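Local coordinates for protein xylosidase (Xanthomonas axonopodis pv. citri, PDB 6XN2) that probably hydrolyses beta-1,4-linked xylo-oligosaccharides as a family 43 glycoside hydrolase, binding xylose units in a central pocket beside a calcium ion, at residues Arg279-Thr284 / Phe292-Val297; Pro232-Val237 / Ser287-Phe292; Trp260-Ala265 / His309-Phe314; Pro301-Thr306 / Asp324-Gly329; Gly58-Tyr63 / Leu89-Pro94. All blocks are in the same frame, centred on the assembly; numbering follows the deposited sequence.

Contact 1: residues Arg279-Thr284 / Phe292-Val297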
# COMPACT_ATOMS: atom_id res chain seq x y z
N ARG A 279 -11.50 -6.09 2.10
CA ARG A 279 -10.66 -7.03 1.44
C ARG A 279 -9.57 -6.46 0.62
O ARG A 279 -9.59 -5.34 0.28
CB ARG A 279 -11.42 -7.88 0.47
CG ARG A 279 -12.88 -7.98 0.69
CD ARG A 279 -13.49 -8.23 -0.66
NE ARG A 279 -14.90 -8.19 -0.60
CZ ARG A 279 -15.71 -8.62 -1.54
NH1 ARG A 279 -15.24 -9.12 -2.65
NH2 ARG A 279 -17.00 -8.54 -1.34
N ILE A 280 -8.60 -7.30 0.35
CA ILE A 280 -7.59 -6.96 -0.58
C ILE A 280 -8.04 -7.72 -1.81
O ILE A 280 -8.17 -8.90 -1.77
CB ILE A 280 -6.18 -7.39 -0.24
CG1 ILE A 280 -5.74 -6.79 1.07
CG2 ILE A 280 -5.25 -6.90 -1.31
CD1 ILE A 280 -5.73 -5.31 1.09
N CYS A 281 -8.35 -7.02 -2.87
CA CYS A 281 -8.75 -7.63 -4.12
C CYS A 281 -7.66 -7.48 -5.16
O CYS A 281 -6.79 -6.76 -4.97
CB CYS A 281 -10.00 -6.96 -4.64
SG CYS A 281 -11.48 -7.41 -3.75
N TYR A 282 -7.70 -8.21 -6.24
CA TYR A 282 -6.71 -8.02 -7.28
C TYR A 282 -7.33 -8.12 -8.66
O TYR A 282 -8.41 -8.68 -8.85
CB TYR A 282 -5.54 -9.01 -7.13
CG TYR A 282 -5.82 -10.42 -7.58
CD1 TYR A 282 -6.64 -11.26 -6.83
CD2 TYR A 282 -5.26 -10.93 -8.75
CE1 TYR A 282 -6.90 -12.56 -7.23
CE2 TYR A 282 -5.51 -12.22 -9.16
CZ TYR A 282 -6.32 -13.04 -8.40
OH TYR A 282 -6.59 -14.33 -8.80
N ALA A 283 -6.63 -7.51 -9.62
CA ALA A 283 -7.03 -7.48 -11.02
C ALA A 283 -5.77 -7.60 -11.87
O ALA A 283 -4.67 -7.31 -11.40
CB ALA A 283 -7.77 -6.20 -11.34
N THR A 284 -5.95 -8.03 -13.11
CA THR A 284 -4.77 -8.23 -13.97
C THR A 284 -4.84 -7.46 -15.30
O THR A 284 -5.91 -7.18 -15.73
CB THR A 284 -4.50 -9.70 -14.24
OG1 THR A 284 -5.70 -10.23 -14.77
CG2 THR A 284 -4.14 -10.46 -12.98
N PHE A 292 -7.18 -2.99 -15.90
CA PHE A 292 -7.05 -4.23 -15.15
C PHE A 292 -8.40 -4.92 -14.99
O PHE A 292 -9.36 -4.31 -14.54
CB PHE A 292 -6.46 -3.96 -13.76
CG PHE A 292 -5.01 -3.57 -13.79
CD1 PHE A 292 -4.65 -2.24 -13.98
CD2 PHE A 292 -4.02 -4.52 -13.61
CE1 PHE A 292 -3.30 -1.88 -14.01
CE2 PHE A 292 -2.68 -4.16 -13.64
CZ PHE A 292 -2.33 -2.85 -13.83
N THR A 293 -8.44 -6.20 -15.33
CA THR A 293 -9.70 -6.97 -15.16
C THR A 293 -9.74 -7.63 -13.78
O THR A 293 -8.88 -8.40 -13.48
CB THR A 293 -9.89 -8.03 -16.23
OG1 THR A 293 -9.90 -7.40 -17.50
CG2 THR A 293 -11.18 -8.79 -16.04
N TYR A 294 -10.78 -7.34 -13.02
CA TYR A 294 -10.98 -7.91 -11.70
C TYR A 294 -10.89 -9.40 -11.70
O TYR A 294 -11.46 -10.04 -12.53
CB TYR A 294 -12.34 -7.51 -11.15
CG TYR A 294 -12.64 -8.08 -9.78
CD1 TYR A 294 -12.21 -7.46 -8.66
CD2 TYR A 294 -13.33 -9.23 -9.64
CE1 TYR A 294 -12.47 -7.96 -7.42
CE2 TYR A 294 -13.59 -9.75 -8.41
CZ TYR A 294 -13.16 -9.10 -7.31
OH TYR A 294 -13.41 -9.59 -6.09
N GLN A 295 -10.18 -9.96 -10.74
CA GLN A 295 -10.04 -11.41 -10.64
C GLN A 295 -10.76 -11.94 -9.40
O GLN A 295 -11.61 -12.82 -9.52
CB GLN A 295 -8.57 -11.81 -10.61
CG GLN A 295 -7.81 -11.46 -11.89
CD GLN A 295 -8.38 -12.16 -13.11
OE1 GLN A 295 -8.58 -13.37 -13.10
NE2 GLN A 295 -8.65 -11.39 -14.16
N GLY A 296 -10.44 -11.42 -8.23
CA GLY A 296 -11.07 -11.89 -7.01
C GLY A 296 -10.47 -11.32 -5.74
O GLY A 296 -9.73 -10.34 -5.78
N VAL A 297 -10.77 -11.93 -4.60
CA VAL A 297 -10.29 -11.53 -3.31
C VAL A 297 -8.99 -12.22 -2.99
O VAL A 297 -8.88 -13.39 -3.10
CB VAL A 297 -11.30 -11.89 -2.22
CG1 VAL A 297 -10.80 -11.55 -0.86
CG2 VAL A 297 -12.63 -11.23 -2.46

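Contact 2: residues Pro232-Val237 / Ser287-Phe292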
# COMPACT_ATOMS: atom_id res chain seq x y z
N PRO A 232 1.99 13.49 -16.49
CA PRO A 232 0.82 13.61 -15.61
C PRO A 232 0.22 12.22 -15.35
O PRO A 232 0.27 11.36 -16.24
CB PRO A 232 -0.15 14.49 -16.40
CG PRO A 232 0.68 15.18 -17.43
CD PRO A 232 1.81 14.24 -17.75
N SER A 233 -0.31 11.99 -14.17
CA SER A 233 -0.85 10.69 -13.88
C SER A 233 -2.12 10.43 -14.64
O SER A 233 -2.82 11.32 -14.99
CB SER A 233 -1.11 10.54 -12.38
OG SER A 233 -2.37 10.97 -12.05
N ARG A 234 -2.41 9.17 -14.86
CA ARG A 234 -3.61 8.78 -15.55
C ARG A 234 -4.44 7.94 -14.63
O ARG A 234 -3.95 7.39 -13.71
CB ARG A 234 -3.27 7.97 -16.77
CG ARG A 234 -2.15 8.48 -17.62
CD ARG A 234 -2.01 7.64 -18.86
NE ARG A 234 -0.70 7.76 -19.49
CZ ARG A 234 -0.20 6.91 -20.36
NH1 ARG A 234 -0.88 5.86 -20.74
NH2 ARG A 234 0.98 7.11 -20.87
N GLU A 235 -5.71 7.83 -14.92
CA GLU A 235 -6.53 6.98 -14.08
C GLU A 235 -6.33 5.56 -14.49
O GLU A 235 -6.20 5.28 -15.64
CB GLU A 235 -8.00 7.31 -14.19
CG GLU A 235 -8.83 6.60 -13.14
CD GLU A 235 -10.25 7.04 -13.08
OE1 GLU A 235 -10.80 7.38 -14.12
OE2 GLU A 235 -10.81 7.02 -12.00
N VAL A 236 -6.24 4.68 -13.51
CA VAL A 236 -6.17 3.24 -13.75
C VAL A 236 -7.58 2.68 -13.70
O VAL A 236 -8.28 2.84 -12.70
CB VAL A 236 -5.31 2.52 -12.70
CG1 VAL A 236 -5.30 1.03 -12.99
CG2 VAL A 236 -3.89 3.09 -12.66
N VAL A 237 -8.00 2.02 -14.77
CA VAL A 237 -9.36 1.49 -14.87
C VAL A 237 -9.42 0.02 -14.47
O VAL A 237 -8.61 -0.78 -14.94
CB VAL A 237 -9.92 1.65 -16.29
CG1 VAL A 237 -11.30 0.99 -16.40
CG2 VAL A 237 -9.99 3.12 -16.68
N SER A 287 -0.63 -4.55 -19.29
CA SER A 287 0.04 -3.25 -19.24
C SER A 287 0.06 -2.66 -17.83
O SER A 287 -0.91 -2.82 -17.08
CB SER A 287 -0.66 -2.26 -20.18
OG SER A 287 -0.19 -0.94 -19.94
N PRO A 288 1.16 -1.97 -17.46
CA PRO A 288 1.21 -1.29 -16.16
C PRO A 288 0.14 -0.21 -16.04
O PRO A 288 -0.25 0.13 -14.92
CB PRO A 288 2.61 -0.66 -16.15
CG PRO A 288 3.00 -0.56 -17.58
CD PRO A 288 2.38 -1.74 -18.26
N TYR A 289 -0.33 0.29 -17.15
CA TYR A 289 -1.37 1.29 -17.17
C TYR A 289 -2.78 0.73 -17.14
O TYR A 289 -3.71 1.46 -17.01
CB TYR A 289 -1.24 2.14 -18.41
CG TYR A 289 -0.03 3.02 -18.45
CD1 TYR A 289 -0.01 4.21 -17.82
CD2 TYR A 289 1.08 2.65 -19.14
CE1 TYR A 289 1.09 5.02 -17.86
CE2 TYR A 289 2.18 3.44 -19.18
CZ TYR A 289 2.17 4.63 -18.54
OH TYR A 289 3.28 5.42 -18.58
N GLY A 290 -2.92 -0.57 -17.23
CA GLY A 290 -4.23 -1.18 -17.32
C GLY A 290 -4.79 -1.05 -18.72
O GLY A 290 -4.02 -0.80 -19.66
N PRO A 291 -6.12 -1.21 -18.88
CA PRO A 291 -7.08 -1.51 -17.81
C PRO A 291 -6.90 -2.89 -17.20
O PRO A 291 -6.49 -3.83 -17.89
CB PRO A 291 -8.44 -1.40 -18.52
CG PRO A 291 -8.15 -1.62 -19.95
CD PRO A 291 -6.78 -1.03 -20.18
N PHE A 292 -7.18 -2.99 -15.90
CA PHE A 292 -7.05 -4.23 -15.15
C PHE A 292 -8.40 -4.92 -14.99
O PHE A 292 -9.36 -4.31 -14.54
CB PHE A 292 -6.46 -3.96 -13.76
CG PHE A 292 -5.01 -3.57 -13.79
CD1 PHE A 292 -4.65 -2.24 -13.98
CD2 PHE A 292 -4.02 -4.52 -13.61
CE1 PHE A 292 -3.30 -1.88 -14.01
CE2 PHE A 292 -2.68 -4.16 -13.64
CZ PHE A 292 -2.33 -2.85 -13.83
O HOH W 1 -3.93 4.28 -17.17
O HOH W 2 -6.55 1.51 -17.17

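Contact 3: residues Trp260-Ala265 / His309-Phe314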
# COMPACT_ATOMS: atom_id res chain seq x y z
N TRP A 260 -1.17 -1.70 -5.18
CA TRP A 260 0.13 -2.36 -5.28
C TRP A 260 0.14 -3.10 -6.59
O TRP A 260 -0.88 -3.66 -6.99
CB TRP A 260 0.37 -3.31 -4.11
CG TRP A 260 1.72 -4.02 -4.15
CD1 TRP A 260 2.00 -5.20 -4.78
CD2 TRP A 260 2.95 -3.57 -3.55
NE1 TRP A 260 3.33 -5.52 -4.60
CE2 TRP A 260 3.93 -4.54 -3.85
CE3 TRP A 260 3.31 -2.46 -2.78
CZ2 TRP A 260 5.26 -4.43 -3.41
CZ3 TRP A 260 4.62 -2.35 -2.35
CH2 TRP A 260 5.58 -3.33 -2.67
N VAL A 261 1.28 -3.08 -7.28
CA VAL A 261 1.38 -3.81 -8.54
C VAL A 261 2.61 -4.70 -8.52
O VAL A 261 3.69 -4.27 -8.13
CB VAL A 261 1.44 -2.86 -9.76
CG1 VAL A 261 1.60 -3.65 -11.06
CG2 VAL A 261 0.17 -2.01 -9.83
N HIS A 262 2.44 -5.95 -8.92
CA HIS A 262 3.59 -6.82 -9.11
C HIS A 262 3.49 -7.55 -10.45
O HIS A 262 2.40 -7.69 -11.03
CB HIS A 262 3.73 -7.81 -7.94
CG HIS A 262 2.77 -8.96 -7.97
ND1 HIS A 262 1.53 -8.91 -7.36
CD2 HIS A 262 2.87 -10.20 -8.50
CE1 HIS A 262 0.91 -10.06 -7.54
NE2 HIS A 262 1.70 -10.86 -8.23
N GLN A 263 4.62 -8.00 -10.95
CA GLN A 263 4.68 -8.71 -12.19
C GLN A 263 4.88 -10.19 -11.97
O GLN A 263 5.67 -10.59 -11.19
CB GLN A 263 5.83 -8.19 -13.05
CG GLN A 263 5.58 -6.87 -13.71
CD GLN A 263 6.70 -6.45 -14.62
OE1 GLN A 263 7.68 -5.96 -14.19
NE2 GLN A 263 6.52 -6.64 -15.89
N HIS A 264 4.15 -10.98 -12.72
CA HIS A 264 4.26 -12.39 -12.66
C HIS A 264 3.70 -12.98 -13.91
O HIS A 264 2.67 -12.57 -14.37
CB HIS A 264 3.48 -12.92 -11.48
CG HIS A 264 3.39 -14.40 -11.45
ND1 HIS A 264 4.45 -15.19 -11.10
CD2 HIS A 264 2.39 -15.23 -11.78
CE1 HIS A 264 4.09 -16.45 -11.18
NE2 HIS A 264 2.85 -16.50 -11.60
N ALA A 265 4.42 -13.94 -14.48
CA ALA A 265 3.99 -14.64 -15.66
C ALA A 265 3.54 -13.77 -16.81
O ALA A 265 2.58 -14.08 -17.46
CB ALA A 265 2.91 -15.63 -15.30
N HIS A 309 -1.50 -3.75 2.21
CA HIS A 309 -0.58 -4.82 1.93
C HIS A 309 0.43 -4.60 0.85
O HIS A 309 0.43 -3.61 0.21
CB HIS A 309 -1.43 -5.94 1.37
CG HIS A 309 -1.75 -5.76 -0.08
ND1 HIS A 309 -2.40 -4.66 -0.56
CD2 HIS A 309 -1.42 -6.50 -1.15
CE1 HIS A 309 -2.50 -4.75 -1.87
NE2 HIS A 309 -1.90 -5.85 -2.25
N SER A 310 1.36 -5.53 0.74
CA SER A 310 2.20 -5.59 -0.43
C SER A 310 2.42 -7.05 -0.80
O SER A 310 2.15 -7.95 -0.00
CB SER A 310 3.53 -4.85 -0.21
OG SER A 310 4.29 -5.43 0.83
N ILE A 311 2.89 -7.28 -2.02
CA ILE A 311 3.19 -8.62 -2.50
C ILE A 311 4.60 -8.64 -3.07
O ILE A 311 4.94 -7.85 -3.95
CB ILE A 311 2.18 -9.07 -3.57
CG1 ILE A 311 0.79 -9.22 -2.95
CG2 ILE A 311 2.65 -10.35 -4.24
CD1 ILE A 311 -0.31 -9.36 -3.98
N CYS A 312 5.43 -9.53 -2.53
CA CYS A 312 6.86 -9.47 -2.90
C CYS A 312 7.47 -10.87 -3.00
O CYS A 312 7.17 -11.70 -2.18
CB CYS A 312 7.58 -8.73 -1.79
SG CYS A 312 9.35 -8.54 -2.05
N LEU A 313 8.31 -11.07 -4.00
CA LEU A 313 9.00 -12.36 -4.19
C LEU A 313 10.33 -12.30 -3.46
O LEU A 313 11.08 -11.38 -3.69
CB LEU A 313 9.21 -12.56 -5.69
CG LEU A 313 9.98 -13.81 -6.09
CD1 LEU A 313 9.28 -15.05 -5.59
CD2 LEU A 313 10.14 -13.87 -7.59
N PHE A 314 10.57 -13.27 -2.59
CA PHE A 314 11.82 -13.39 -1.84
C PHE A 314 12.36 -14.81 -2.03
O PHE A 314 11.79 -15.75 -1.48
CB PHE A 314 11.61 -13.08 -0.36
CG PHE A 314 12.88 -12.84 0.41
CD1 PHE A 314 14.06 -12.52 -0.24
CD2 PHE A 314 12.89 -12.91 1.79
CE1 PHE A 314 15.23 -12.29 0.47
CE2 PHE A 314 14.05 -12.69 2.51
CZ PHE A 314 15.22 -12.37 1.85

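Contact 4: residues Pro301-Thr306 / Asp324-Gly329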
# COMPACT_ATOMS: atom_id res chain seq x y z
N PRO A 301 -11.05 -10.35 5.27
CA PRO A 301 -11.00 -9.30 6.27
C PRO A 301 -10.12 -9.53 7.46
O PRO A 301 -10.09 -10.58 7.98
CB PRO A 301 -12.45 -9.16 6.68
CG PRO A 301 -13.22 -9.60 5.51
CD PRO A 301 -12.43 -10.69 4.91
N VAL A 302 -9.41 -8.50 7.86
CA VAL A 302 -8.54 -8.54 9.02
C VAL A 302 -9.18 -7.82 10.20
O VAL A 302 -10.14 -7.07 10.02
CB VAL A 302 -7.17 -7.90 8.72
CG1 VAL A 302 -6.40 -8.72 7.68
CG2 VAL A 302 -7.37 -6.46 8.24
N VAL A 303 -8.63 -8.01 11.39
CA VAL A 303 -9.08 -7.32 12.58
C VAL A 303 -8.64 -5.88 12.46
O VAL A 303 -7.53 -5.61 12.10
CB VAL A 303 -8.52 -7.97 13.86
CG1 VAL A 303 -8.70 -7.08 15.05
CG2 VAL A 303 -9.17 -9.29 14.11
N GLY A 304 -9.53 -4.95 12.76
CA GLY A 304 -9.23 -3.55 12.60
C GLY A 304 -9.89 -3.08 11.32
O GLY A 304 -9.95 -3.80 10.40
N TRP A 305 -10.32 -1.85 11.26
CA TRP A 305 -11.08 -1.42 10.09
C TRP A 305 -10.24 -1.47 8.82
O TRP A 305 -10.69 -1.98 7.79
CB TRP A 305 -11.64 -0.01 10.28
CG TRP A 305 -12.74 0.33 9.32
CD1 TRP A 305 -14.08 0.22 9.54
CD2 TRP A 305 -12.59 0.84 7.98
NE1 TRP A 305 -14.78 0.63 8.43
CE2 TRP A 305 -13.89 1.01 7.46
CE3 TRP A 305 -11.49 1.16 7.18
CZ2 TRP A 305 -14.12 1.50 6.17
CZ3 TRP A 305 -11.72 1.65 5.89
CH2 TRP A 305 -13.02 1.81 5.40
N THR A 306 -9.02 -0.96 8.89
CA THR A 306 -8.18 -0.86 7.70
C THR A 306 -7.53 -2.18 7.31
O THR A 306 -7.37 -3.09 8.13
CB THR A 306 -7.06 0.20 7.87
OG1 THR A 306 -6.01 -0.30 8.70
CG2 THR A 306 -7.63 1.48 8.46
N ASP A 324 -2.85 -6.22 10.81
CA ASP A 324 -4.13 -6.18 11.50
C ASP A 324 -3.97 -5.54 12.87
O ASP A 324 -2.88 -5.07 13.23
CB ASP A 324 -4.78 -7.57 11.61
CG ASP A 324 -4.00 -8.55 12.51
OD1 ASP A 324 -3.23 -8.14 13.40
OD2 ASP A 324 -4.21 -9.77 12.32
N SER A 325 -5.04 -5.53 13.65
CA SER A 325 -5.05 -4.83 14.92
C SER A 325 -5.13 -5.77 16.11
O SER A 325 -5.58 -5.38 17.18
CB SER A 325 -6.22 -3.84 14.95
OG SER A 325 -6.02 -2.79 14.02
N VAL A 326 -4.69 -7.01 15.93
CA VAL A 326 -4.84 -8.01 16.99
C VAL A 326 -3.93 -7.69 18.17
O VAL A 326 -4.37 -7.73 19.32
CB VAL A 326 -4.55 -9.44 16.47
CG1 VAL A 326 -4.46 -10.43 17.63
CG2 VAL A 326 -5.65 -9.87 15.50
N LEU A 327 -2.68 -7.34 17.88
CA LEU A 327 -1.70 -7.02 18.91
C LEU A 327 -2.20 -5.94 19.87
O LEU A 327 -1.98 -6.01 21.08
CB LEU A 327 -0.38 -6.57 18.26
CG LEU A 327 0.75 -6.08 19.17
CD1 LEU A 327 1.24 -7.18 20.11
CD2 LEU A 327 1.90 -5.57 18.32
N SER A 328 -2.89 -4.94 19.32
CA SER A 328 -3.40 -3.82 20.10
C SER A 328 -4.74 -4.12 20.76
O SER A 328 -5.33 -3.25 21.41
CB SER A 328 -3.55 -2.59 19.21
OG SER A 328 -4.61 -2.78 18.29
N GLY A 329 -5.24 -5.34 20.57
CA GLY A 329 -6.55 -5.71 21.09
C GLY A 329 -7.72 -5.20 20.26
O GLY A 329 -8.79 -4.91 20.80
O HOH W 3 -6.83 -1.00 11.16

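Contact 5: residues Gly58-Tyr63 / Leu89-Pro94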
# COMPACT_ATOMS: atom_id res chain seq x y z
N GLY A 58 19.96 -8.07 -2.08
CA GLY A 58 19.92 -9.40 -1.54
C GLY A 58 19.15 -9.68 -0.27
O GLY A 58 19.07 -10.81 0.14
N ALA A 59 18.61 -8.66 0.35
CA ALA A 59 17.81 -8.84 1.56
C ALA A 59 16.42 -8.23 1.41
O ALA A 59 16.19 -7.39 0.53
CB ALA A 59 18.52 -8.22 2.76
N LEU A 60 15.49 -8.67 2.24
CA LEU A 60 14.13 -8.16 2.20
C LEU A 60 14.00 -6.97 3.13
O LEU A 60 14.19 -7.10 4.34
CB LEU A 60 13.12 -9.24 2.58
CG LEU A 60 11.65 -8.80 2.57
CD1 LEU A 60 10.99 -9.20 1.27
CD2 LEU A 60 10.92 -9.37 3.77
N TYR A 61 13.71 -5.81 2.55
CA TYR A 61 13.46 -4.59 3.32
C TYR A 61 11.97 -4.28 3.36
O TYR A 61 11.28 -4.41 2.35
CB TYR A 61 14.24 -3.41 2.72
CG TYR A 61 15.72 -3.50 2.95
CD1 TYR A 61 16.53 -4.23 2.08
CD2 TYR A 61 16.31 -2.87 4.03
CE1 TYR A 61 17.90 -4.32 2.30
CE2 TYR A 61 17.68 -2.96 4.25
CZ TYR A 61 18.46 -3.68 3.39
OH TYR A 61 19.82 -3.77 3.63
N ILE A 62 11.48 -3.89 4.52
CA ILE A 62 10.07 -3.52 4.65
C ILE A 62 9.95 -2.06 5.05
O ILE A 62 10.64 -1.59 5.96
CB ILE A 62 9.35 -4.41 5.68
CG1 ILE A 62 9.63 -5.88 5.40
CG2 ILE A 62 7.85 -4.12 5.67
CD1 ILE A 62 9.17 -6.80 6.51
N TYR A 63 9.08 -1.34 4.35
CA TYR A 63 8.85 0.07 4.62
C TYR A 63 7.39 0.24 5.05
O TYR A 63 6.50 0.37 4.21
CB TYR A 63 9.17 0.93 3.39
CG TYR A 63 10.61 0.76 2.93
CD1 TYR A 63 10.97 -0.31 2.11
CD2 TYR A 63 11.61 1.63 3.35
CE1 TYR A 63 12.30 -0.49 1.71
CE2 TYR A 63 12.93 1.46 2.94
CZ TYR A 63 13.27 0.40 2.13
OH TYR A 63 14.59 0.22 1.73
N LEU A 89 12.47 -1.96 8.20
CA LEU A 89 12.69 -3.29 8.76
C LEU A 89 13.38 -4.17 7.73
O LEU A 89 13.28 -3.93 6.53
CB LEU A 89 11.35 -3.91 9.19
CG LEU A 89 10.43 -3.01 10.01
CD1 LEU A 89 9.06 -3.68 10.25
CD2 LEU A 89 11.07 -2.62 11.33
N ARG A 90 14.10 -5.19 8.20
CA ARG A 90 14.79 -6.08 7.28
C ARG A 90 14.72 -7.55 7.70
O ARG A 90 14.81 -7.87 8.88
CB ARG A 90 16.25 -5.65 7.12
CG ARG A 90 17.08 -6.56 6.21
CD ARG A 90 18.49 -6.01 6.01
NE ARG A 90 19.22 -5.95 7.28
CZ ARG A 90 20.21 -5.11 7.54
NH1 ARG A 90 20.60 -4.23 6.62
NH2 ARG A 90 20.81 -5.14 8.72
N MET A 91 14.55 -8.43 6.71
CA MET A 91 14.83 -9.84 6.89
C MET A 91 16.03 -10.18 6.02
O MET A 91 15.95 -10.09 4.79
CB MET A 91 13.63 -10.71 6.51
CG MET A 91 12.48 -10.61 7.49
SD MET A 91 11.06 -11.59 6.97
CE MET A 91 11.75 -13.24 7.04
N ALA A 92 17.14 -10.54 6.65
CA ALA A 92 18.39 -10.79 5.93
C ALA A 92 18.26 -11.95 4.95
O ALA A 92 18.89 -11.96 3.90
CB ALA A 92 19.53 -11.04 6.90
N HIS A 93 17.43 -12.93 5.31
CA HIS A 93 17.20 -14.10 4.47
C HIS A 93 15.82 -14.67 4.81
O HIS A 93 15.20 -14.24 5.79
CB HIS A 93 18.30 -15.15 4.68
CG HIS A 93 18.52 -15.50 6.12
ND1 HIS A 93 19.59 -15.03 6.84
CD2 HIS A 93 17.80 -16.27 6.97
CE1 HIS A 93 19.53 -15.50 8.08
NE2 HIS A 93 18.45 -16.25 8.18
N PRO A 94 15.32 -15.61 4.04
CA PRO A 94 14.00 -16.11 4.38
C PRO A 94 13.95 -16.78 5.74
O PRO A 94 14.87 -17.46 6.11
CB PRO A 94 13.74 -17.12 3.29
CG PRO A 94 14.55 -16.65 2.16
CD PRO A 94 15.77 -16.07 2.74

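Contact 1: residues Arg279-Thr284 / Phe292-Val297
Gln295 lays its CB over one face of the Tyr282 ring, 3.6 Å from the ring centroid and displaced toward the CZ and CE2 rim, a CH-pi contact. Its chain then bends at chi2 (-61°) and turns the amide back along its own strand, where NE2 donates to Thr293 O. Thr293 O also accepts Thr284 N at 3.0 Å, the two donors arriving from opposite faces of the carbonyl plane. Here two residues, Gln295 and Gly296, stand opposite the single Tyr282, a classic beta bulge in the antiparallel hairpin of strands 280-285 and 292-299, in a blade of the family 43 five-bladed beta-propeller. Tyr282 O accepts Gln295 N at 2.9 Å and, weakly, Gly296 N at 3.5 Å, while Tyr282 N donates to Gly296 O. On the other face of the sheet Cys281 SG lies at the edge of the Tyr294 ring, 3.8 Å from Tyr294 CE1. The extended Arg279 chain crosses Val297 at about a right angle, with Arg279 NH1 3.4 Å from Val297 CG2. Farther along, Ala283 CB meets Phe292 CB at 3.5 Å. Tyr282 OH is bonded by the backbone N of Ile350.

Contact 2: residues Pro232-Val237 / Ser287-Phe292
Over their touching parts, 234-237 and 289-292 run in nearly the same direction, 13° apart, and Phe292 N donates to Val237 O at 2.8 Å. This bond lies where parallel strands 234-239 and 292-299 of the mixed sheet come together. The approach to strand 292-299 is a type I turn from Ser287 to Gly290, with an ST turn in which Ser287 OG accepts Tyr289 N, followed by a cis peptide before Pro291. Two waters fill in between the backbones: both donate to Tyr289 O, one also to Glu235 O, while the other accepts from Val237 N. Among the side chains, the guanidinium of Arg234 lies flat on the Tyr289 ring, planes 7° apart, a stacked cation-pi pair with Arg234 CZ 3.8 Å from the ring centroid. Glu231 accepts from Tyr289 OH and forms a long, weak ion pair with Arg234, so one carboxylate serves both members of the stack. Deeper in, Val236 CG1 touches Phe292 CD1 at 3.5 Å.

Contact 3: residues Trp260-Ala265 / His309-Phe314
Trp260 lies with one face of its indole against Ser310 CB and the backbone N of Ile311. Ser310 CB sits almost on the normal of the six-membered ring, 3.3 Å from its centroid, a close CH-pi contact. At the five-membered end Trp260 NE1 donates to Ile311 O at 2.9 Å; the bond is bent, 130° at the hydrogen, with the acceptor also tilted out of the indole plane, yet it reaches a lone pair in the carbonyl plane. With CG anti to the backbone N (chi1 -179°), the indole is carried across to the other strand. Two residues on, His262 offers a ring face to Ile311 CG2, 3.8 Å from the ring centroid and closest to ND1. Trp260 CB also touches His309 NE2 at 3.9 Å.

Second-shell bonds fix these groups: His262 NE2 pairs with His344 NE2 while its ring stacks with that of Tyr269, His309 NE2 pairs with Ser271 OG, and Ser310 OG is held by the backbone of Pro51 and Ala53. The Trp260 side chain comes within about 5 Å of the bound calcium ion. The contact joins two neighbouring sheets through side chains of 257-264 that reach the backbone and side chains of 309-311: the 260-264 part of strand 257-264, an outermost strand of its mixed sheet, runs 23° from 310-314, an outermost strand of the antiparallel sheet beside it.

Contact 4: residues Pro301-Thr306 / Asp324-Gly329
The loop 301-306 and the turn 324-329 come closest at Gly304 and Ser325, whose CA atoms are 4.9 Å apart, and a single backbone bond joins them: Ser325 N donates to Val303 O at 2.9 Å, from well above the carbonyl plane. Asp324 CB packs against the same carbonyl and against Val302 CB, the latter at 3.8 Å. Its carboxylate turns back on its own segment, where Asp324 OD1 accepts Val326 N at 3.1 Å in an Asx turn that leads into the type I turn Val326 to Gly329, between strands 317-324 and 336-342. The other oxygen, OD2, is held by a salt bridge to Lys338 and a hydrogen bond with Tyr356. Val303 crosses Val326 at about a right angle, Val303 CB 3.8 Å from Val326 CG2, and the two valines also touch helix 29-36. Ser325 OG lies 3.6 Å from Gly304 CA and bonds to the carbonyl of Gln331. A water bonded to Thr306 OG1 donates a long, weak bond to Ser325 OG, and Thr306 OG1 also bonds Arg335, a residue of the xylose pocket.

Contact 5: residues Gly58-Tyr63 / Leu89-Pro94
Leu60 and Met91 lie side by side and point the same way on one face of this antiparallel pair, Leu60 CD2 meeting Met91 SD at 3.9 Å, and Ile62 CB packs on Leu89 CB at 4.1 Å. The backbone between them is closely knit: Leu60 and Met91 exchange two bonds, as do Ile62 and Leu89, with Ile62 N to Leu89 O at 2.7 Å and Leu89 N to Ile62 O almost straight at 177°. On the other face Arg90 runs alongside Tyr61. Its CG stands over one ring face, and a bend at chi3 (63°) lets Arg90 NH1 reach Tyr61 OH at 3.1 Å with the oxygen in the guanidinium plane. NH2 of the same guanidinium makes a salt bridge to Glu99. Toward Gly58 and Ala92, both exposed, the pairing gives way to looser contacts, such as Ala59 CB to Ala92 O at 3.9 Å. Strands 59-67 and 85-91 are the inner two of a four-stranded antiparallel sheet, one blade of the five-bladed beta-propeller characteristic of family 43, flanked by strands 47-56 and 99-106; Leu60 also reaches strand 310-314 of another sheet.

From the N terminus, contact 5 closes first, within the four-stranded sheet that begins with strand 47-56 and ends with strand 99-106, and is complete before any other opens. Contact 2 then leaves 232-237 and returns at 287-292, crossing contact 3, which opens at 260-265 and closes at 309-314. Nested inside contact 3 is the short hairpin of contact 1, which crosses contact 2, sharing Phe292 with it; Ile280 of contact 1 packs on His309. Contact 4 opens at 301-306 and closes at 324-329, crossing contact 3 and joining the loop before strand 310-314 to the turn after strand 317-324. Phe314 and Cys312 of contact 3 pack against Leu60 of contact 5, tying the chain's early sheet to strand 310-314.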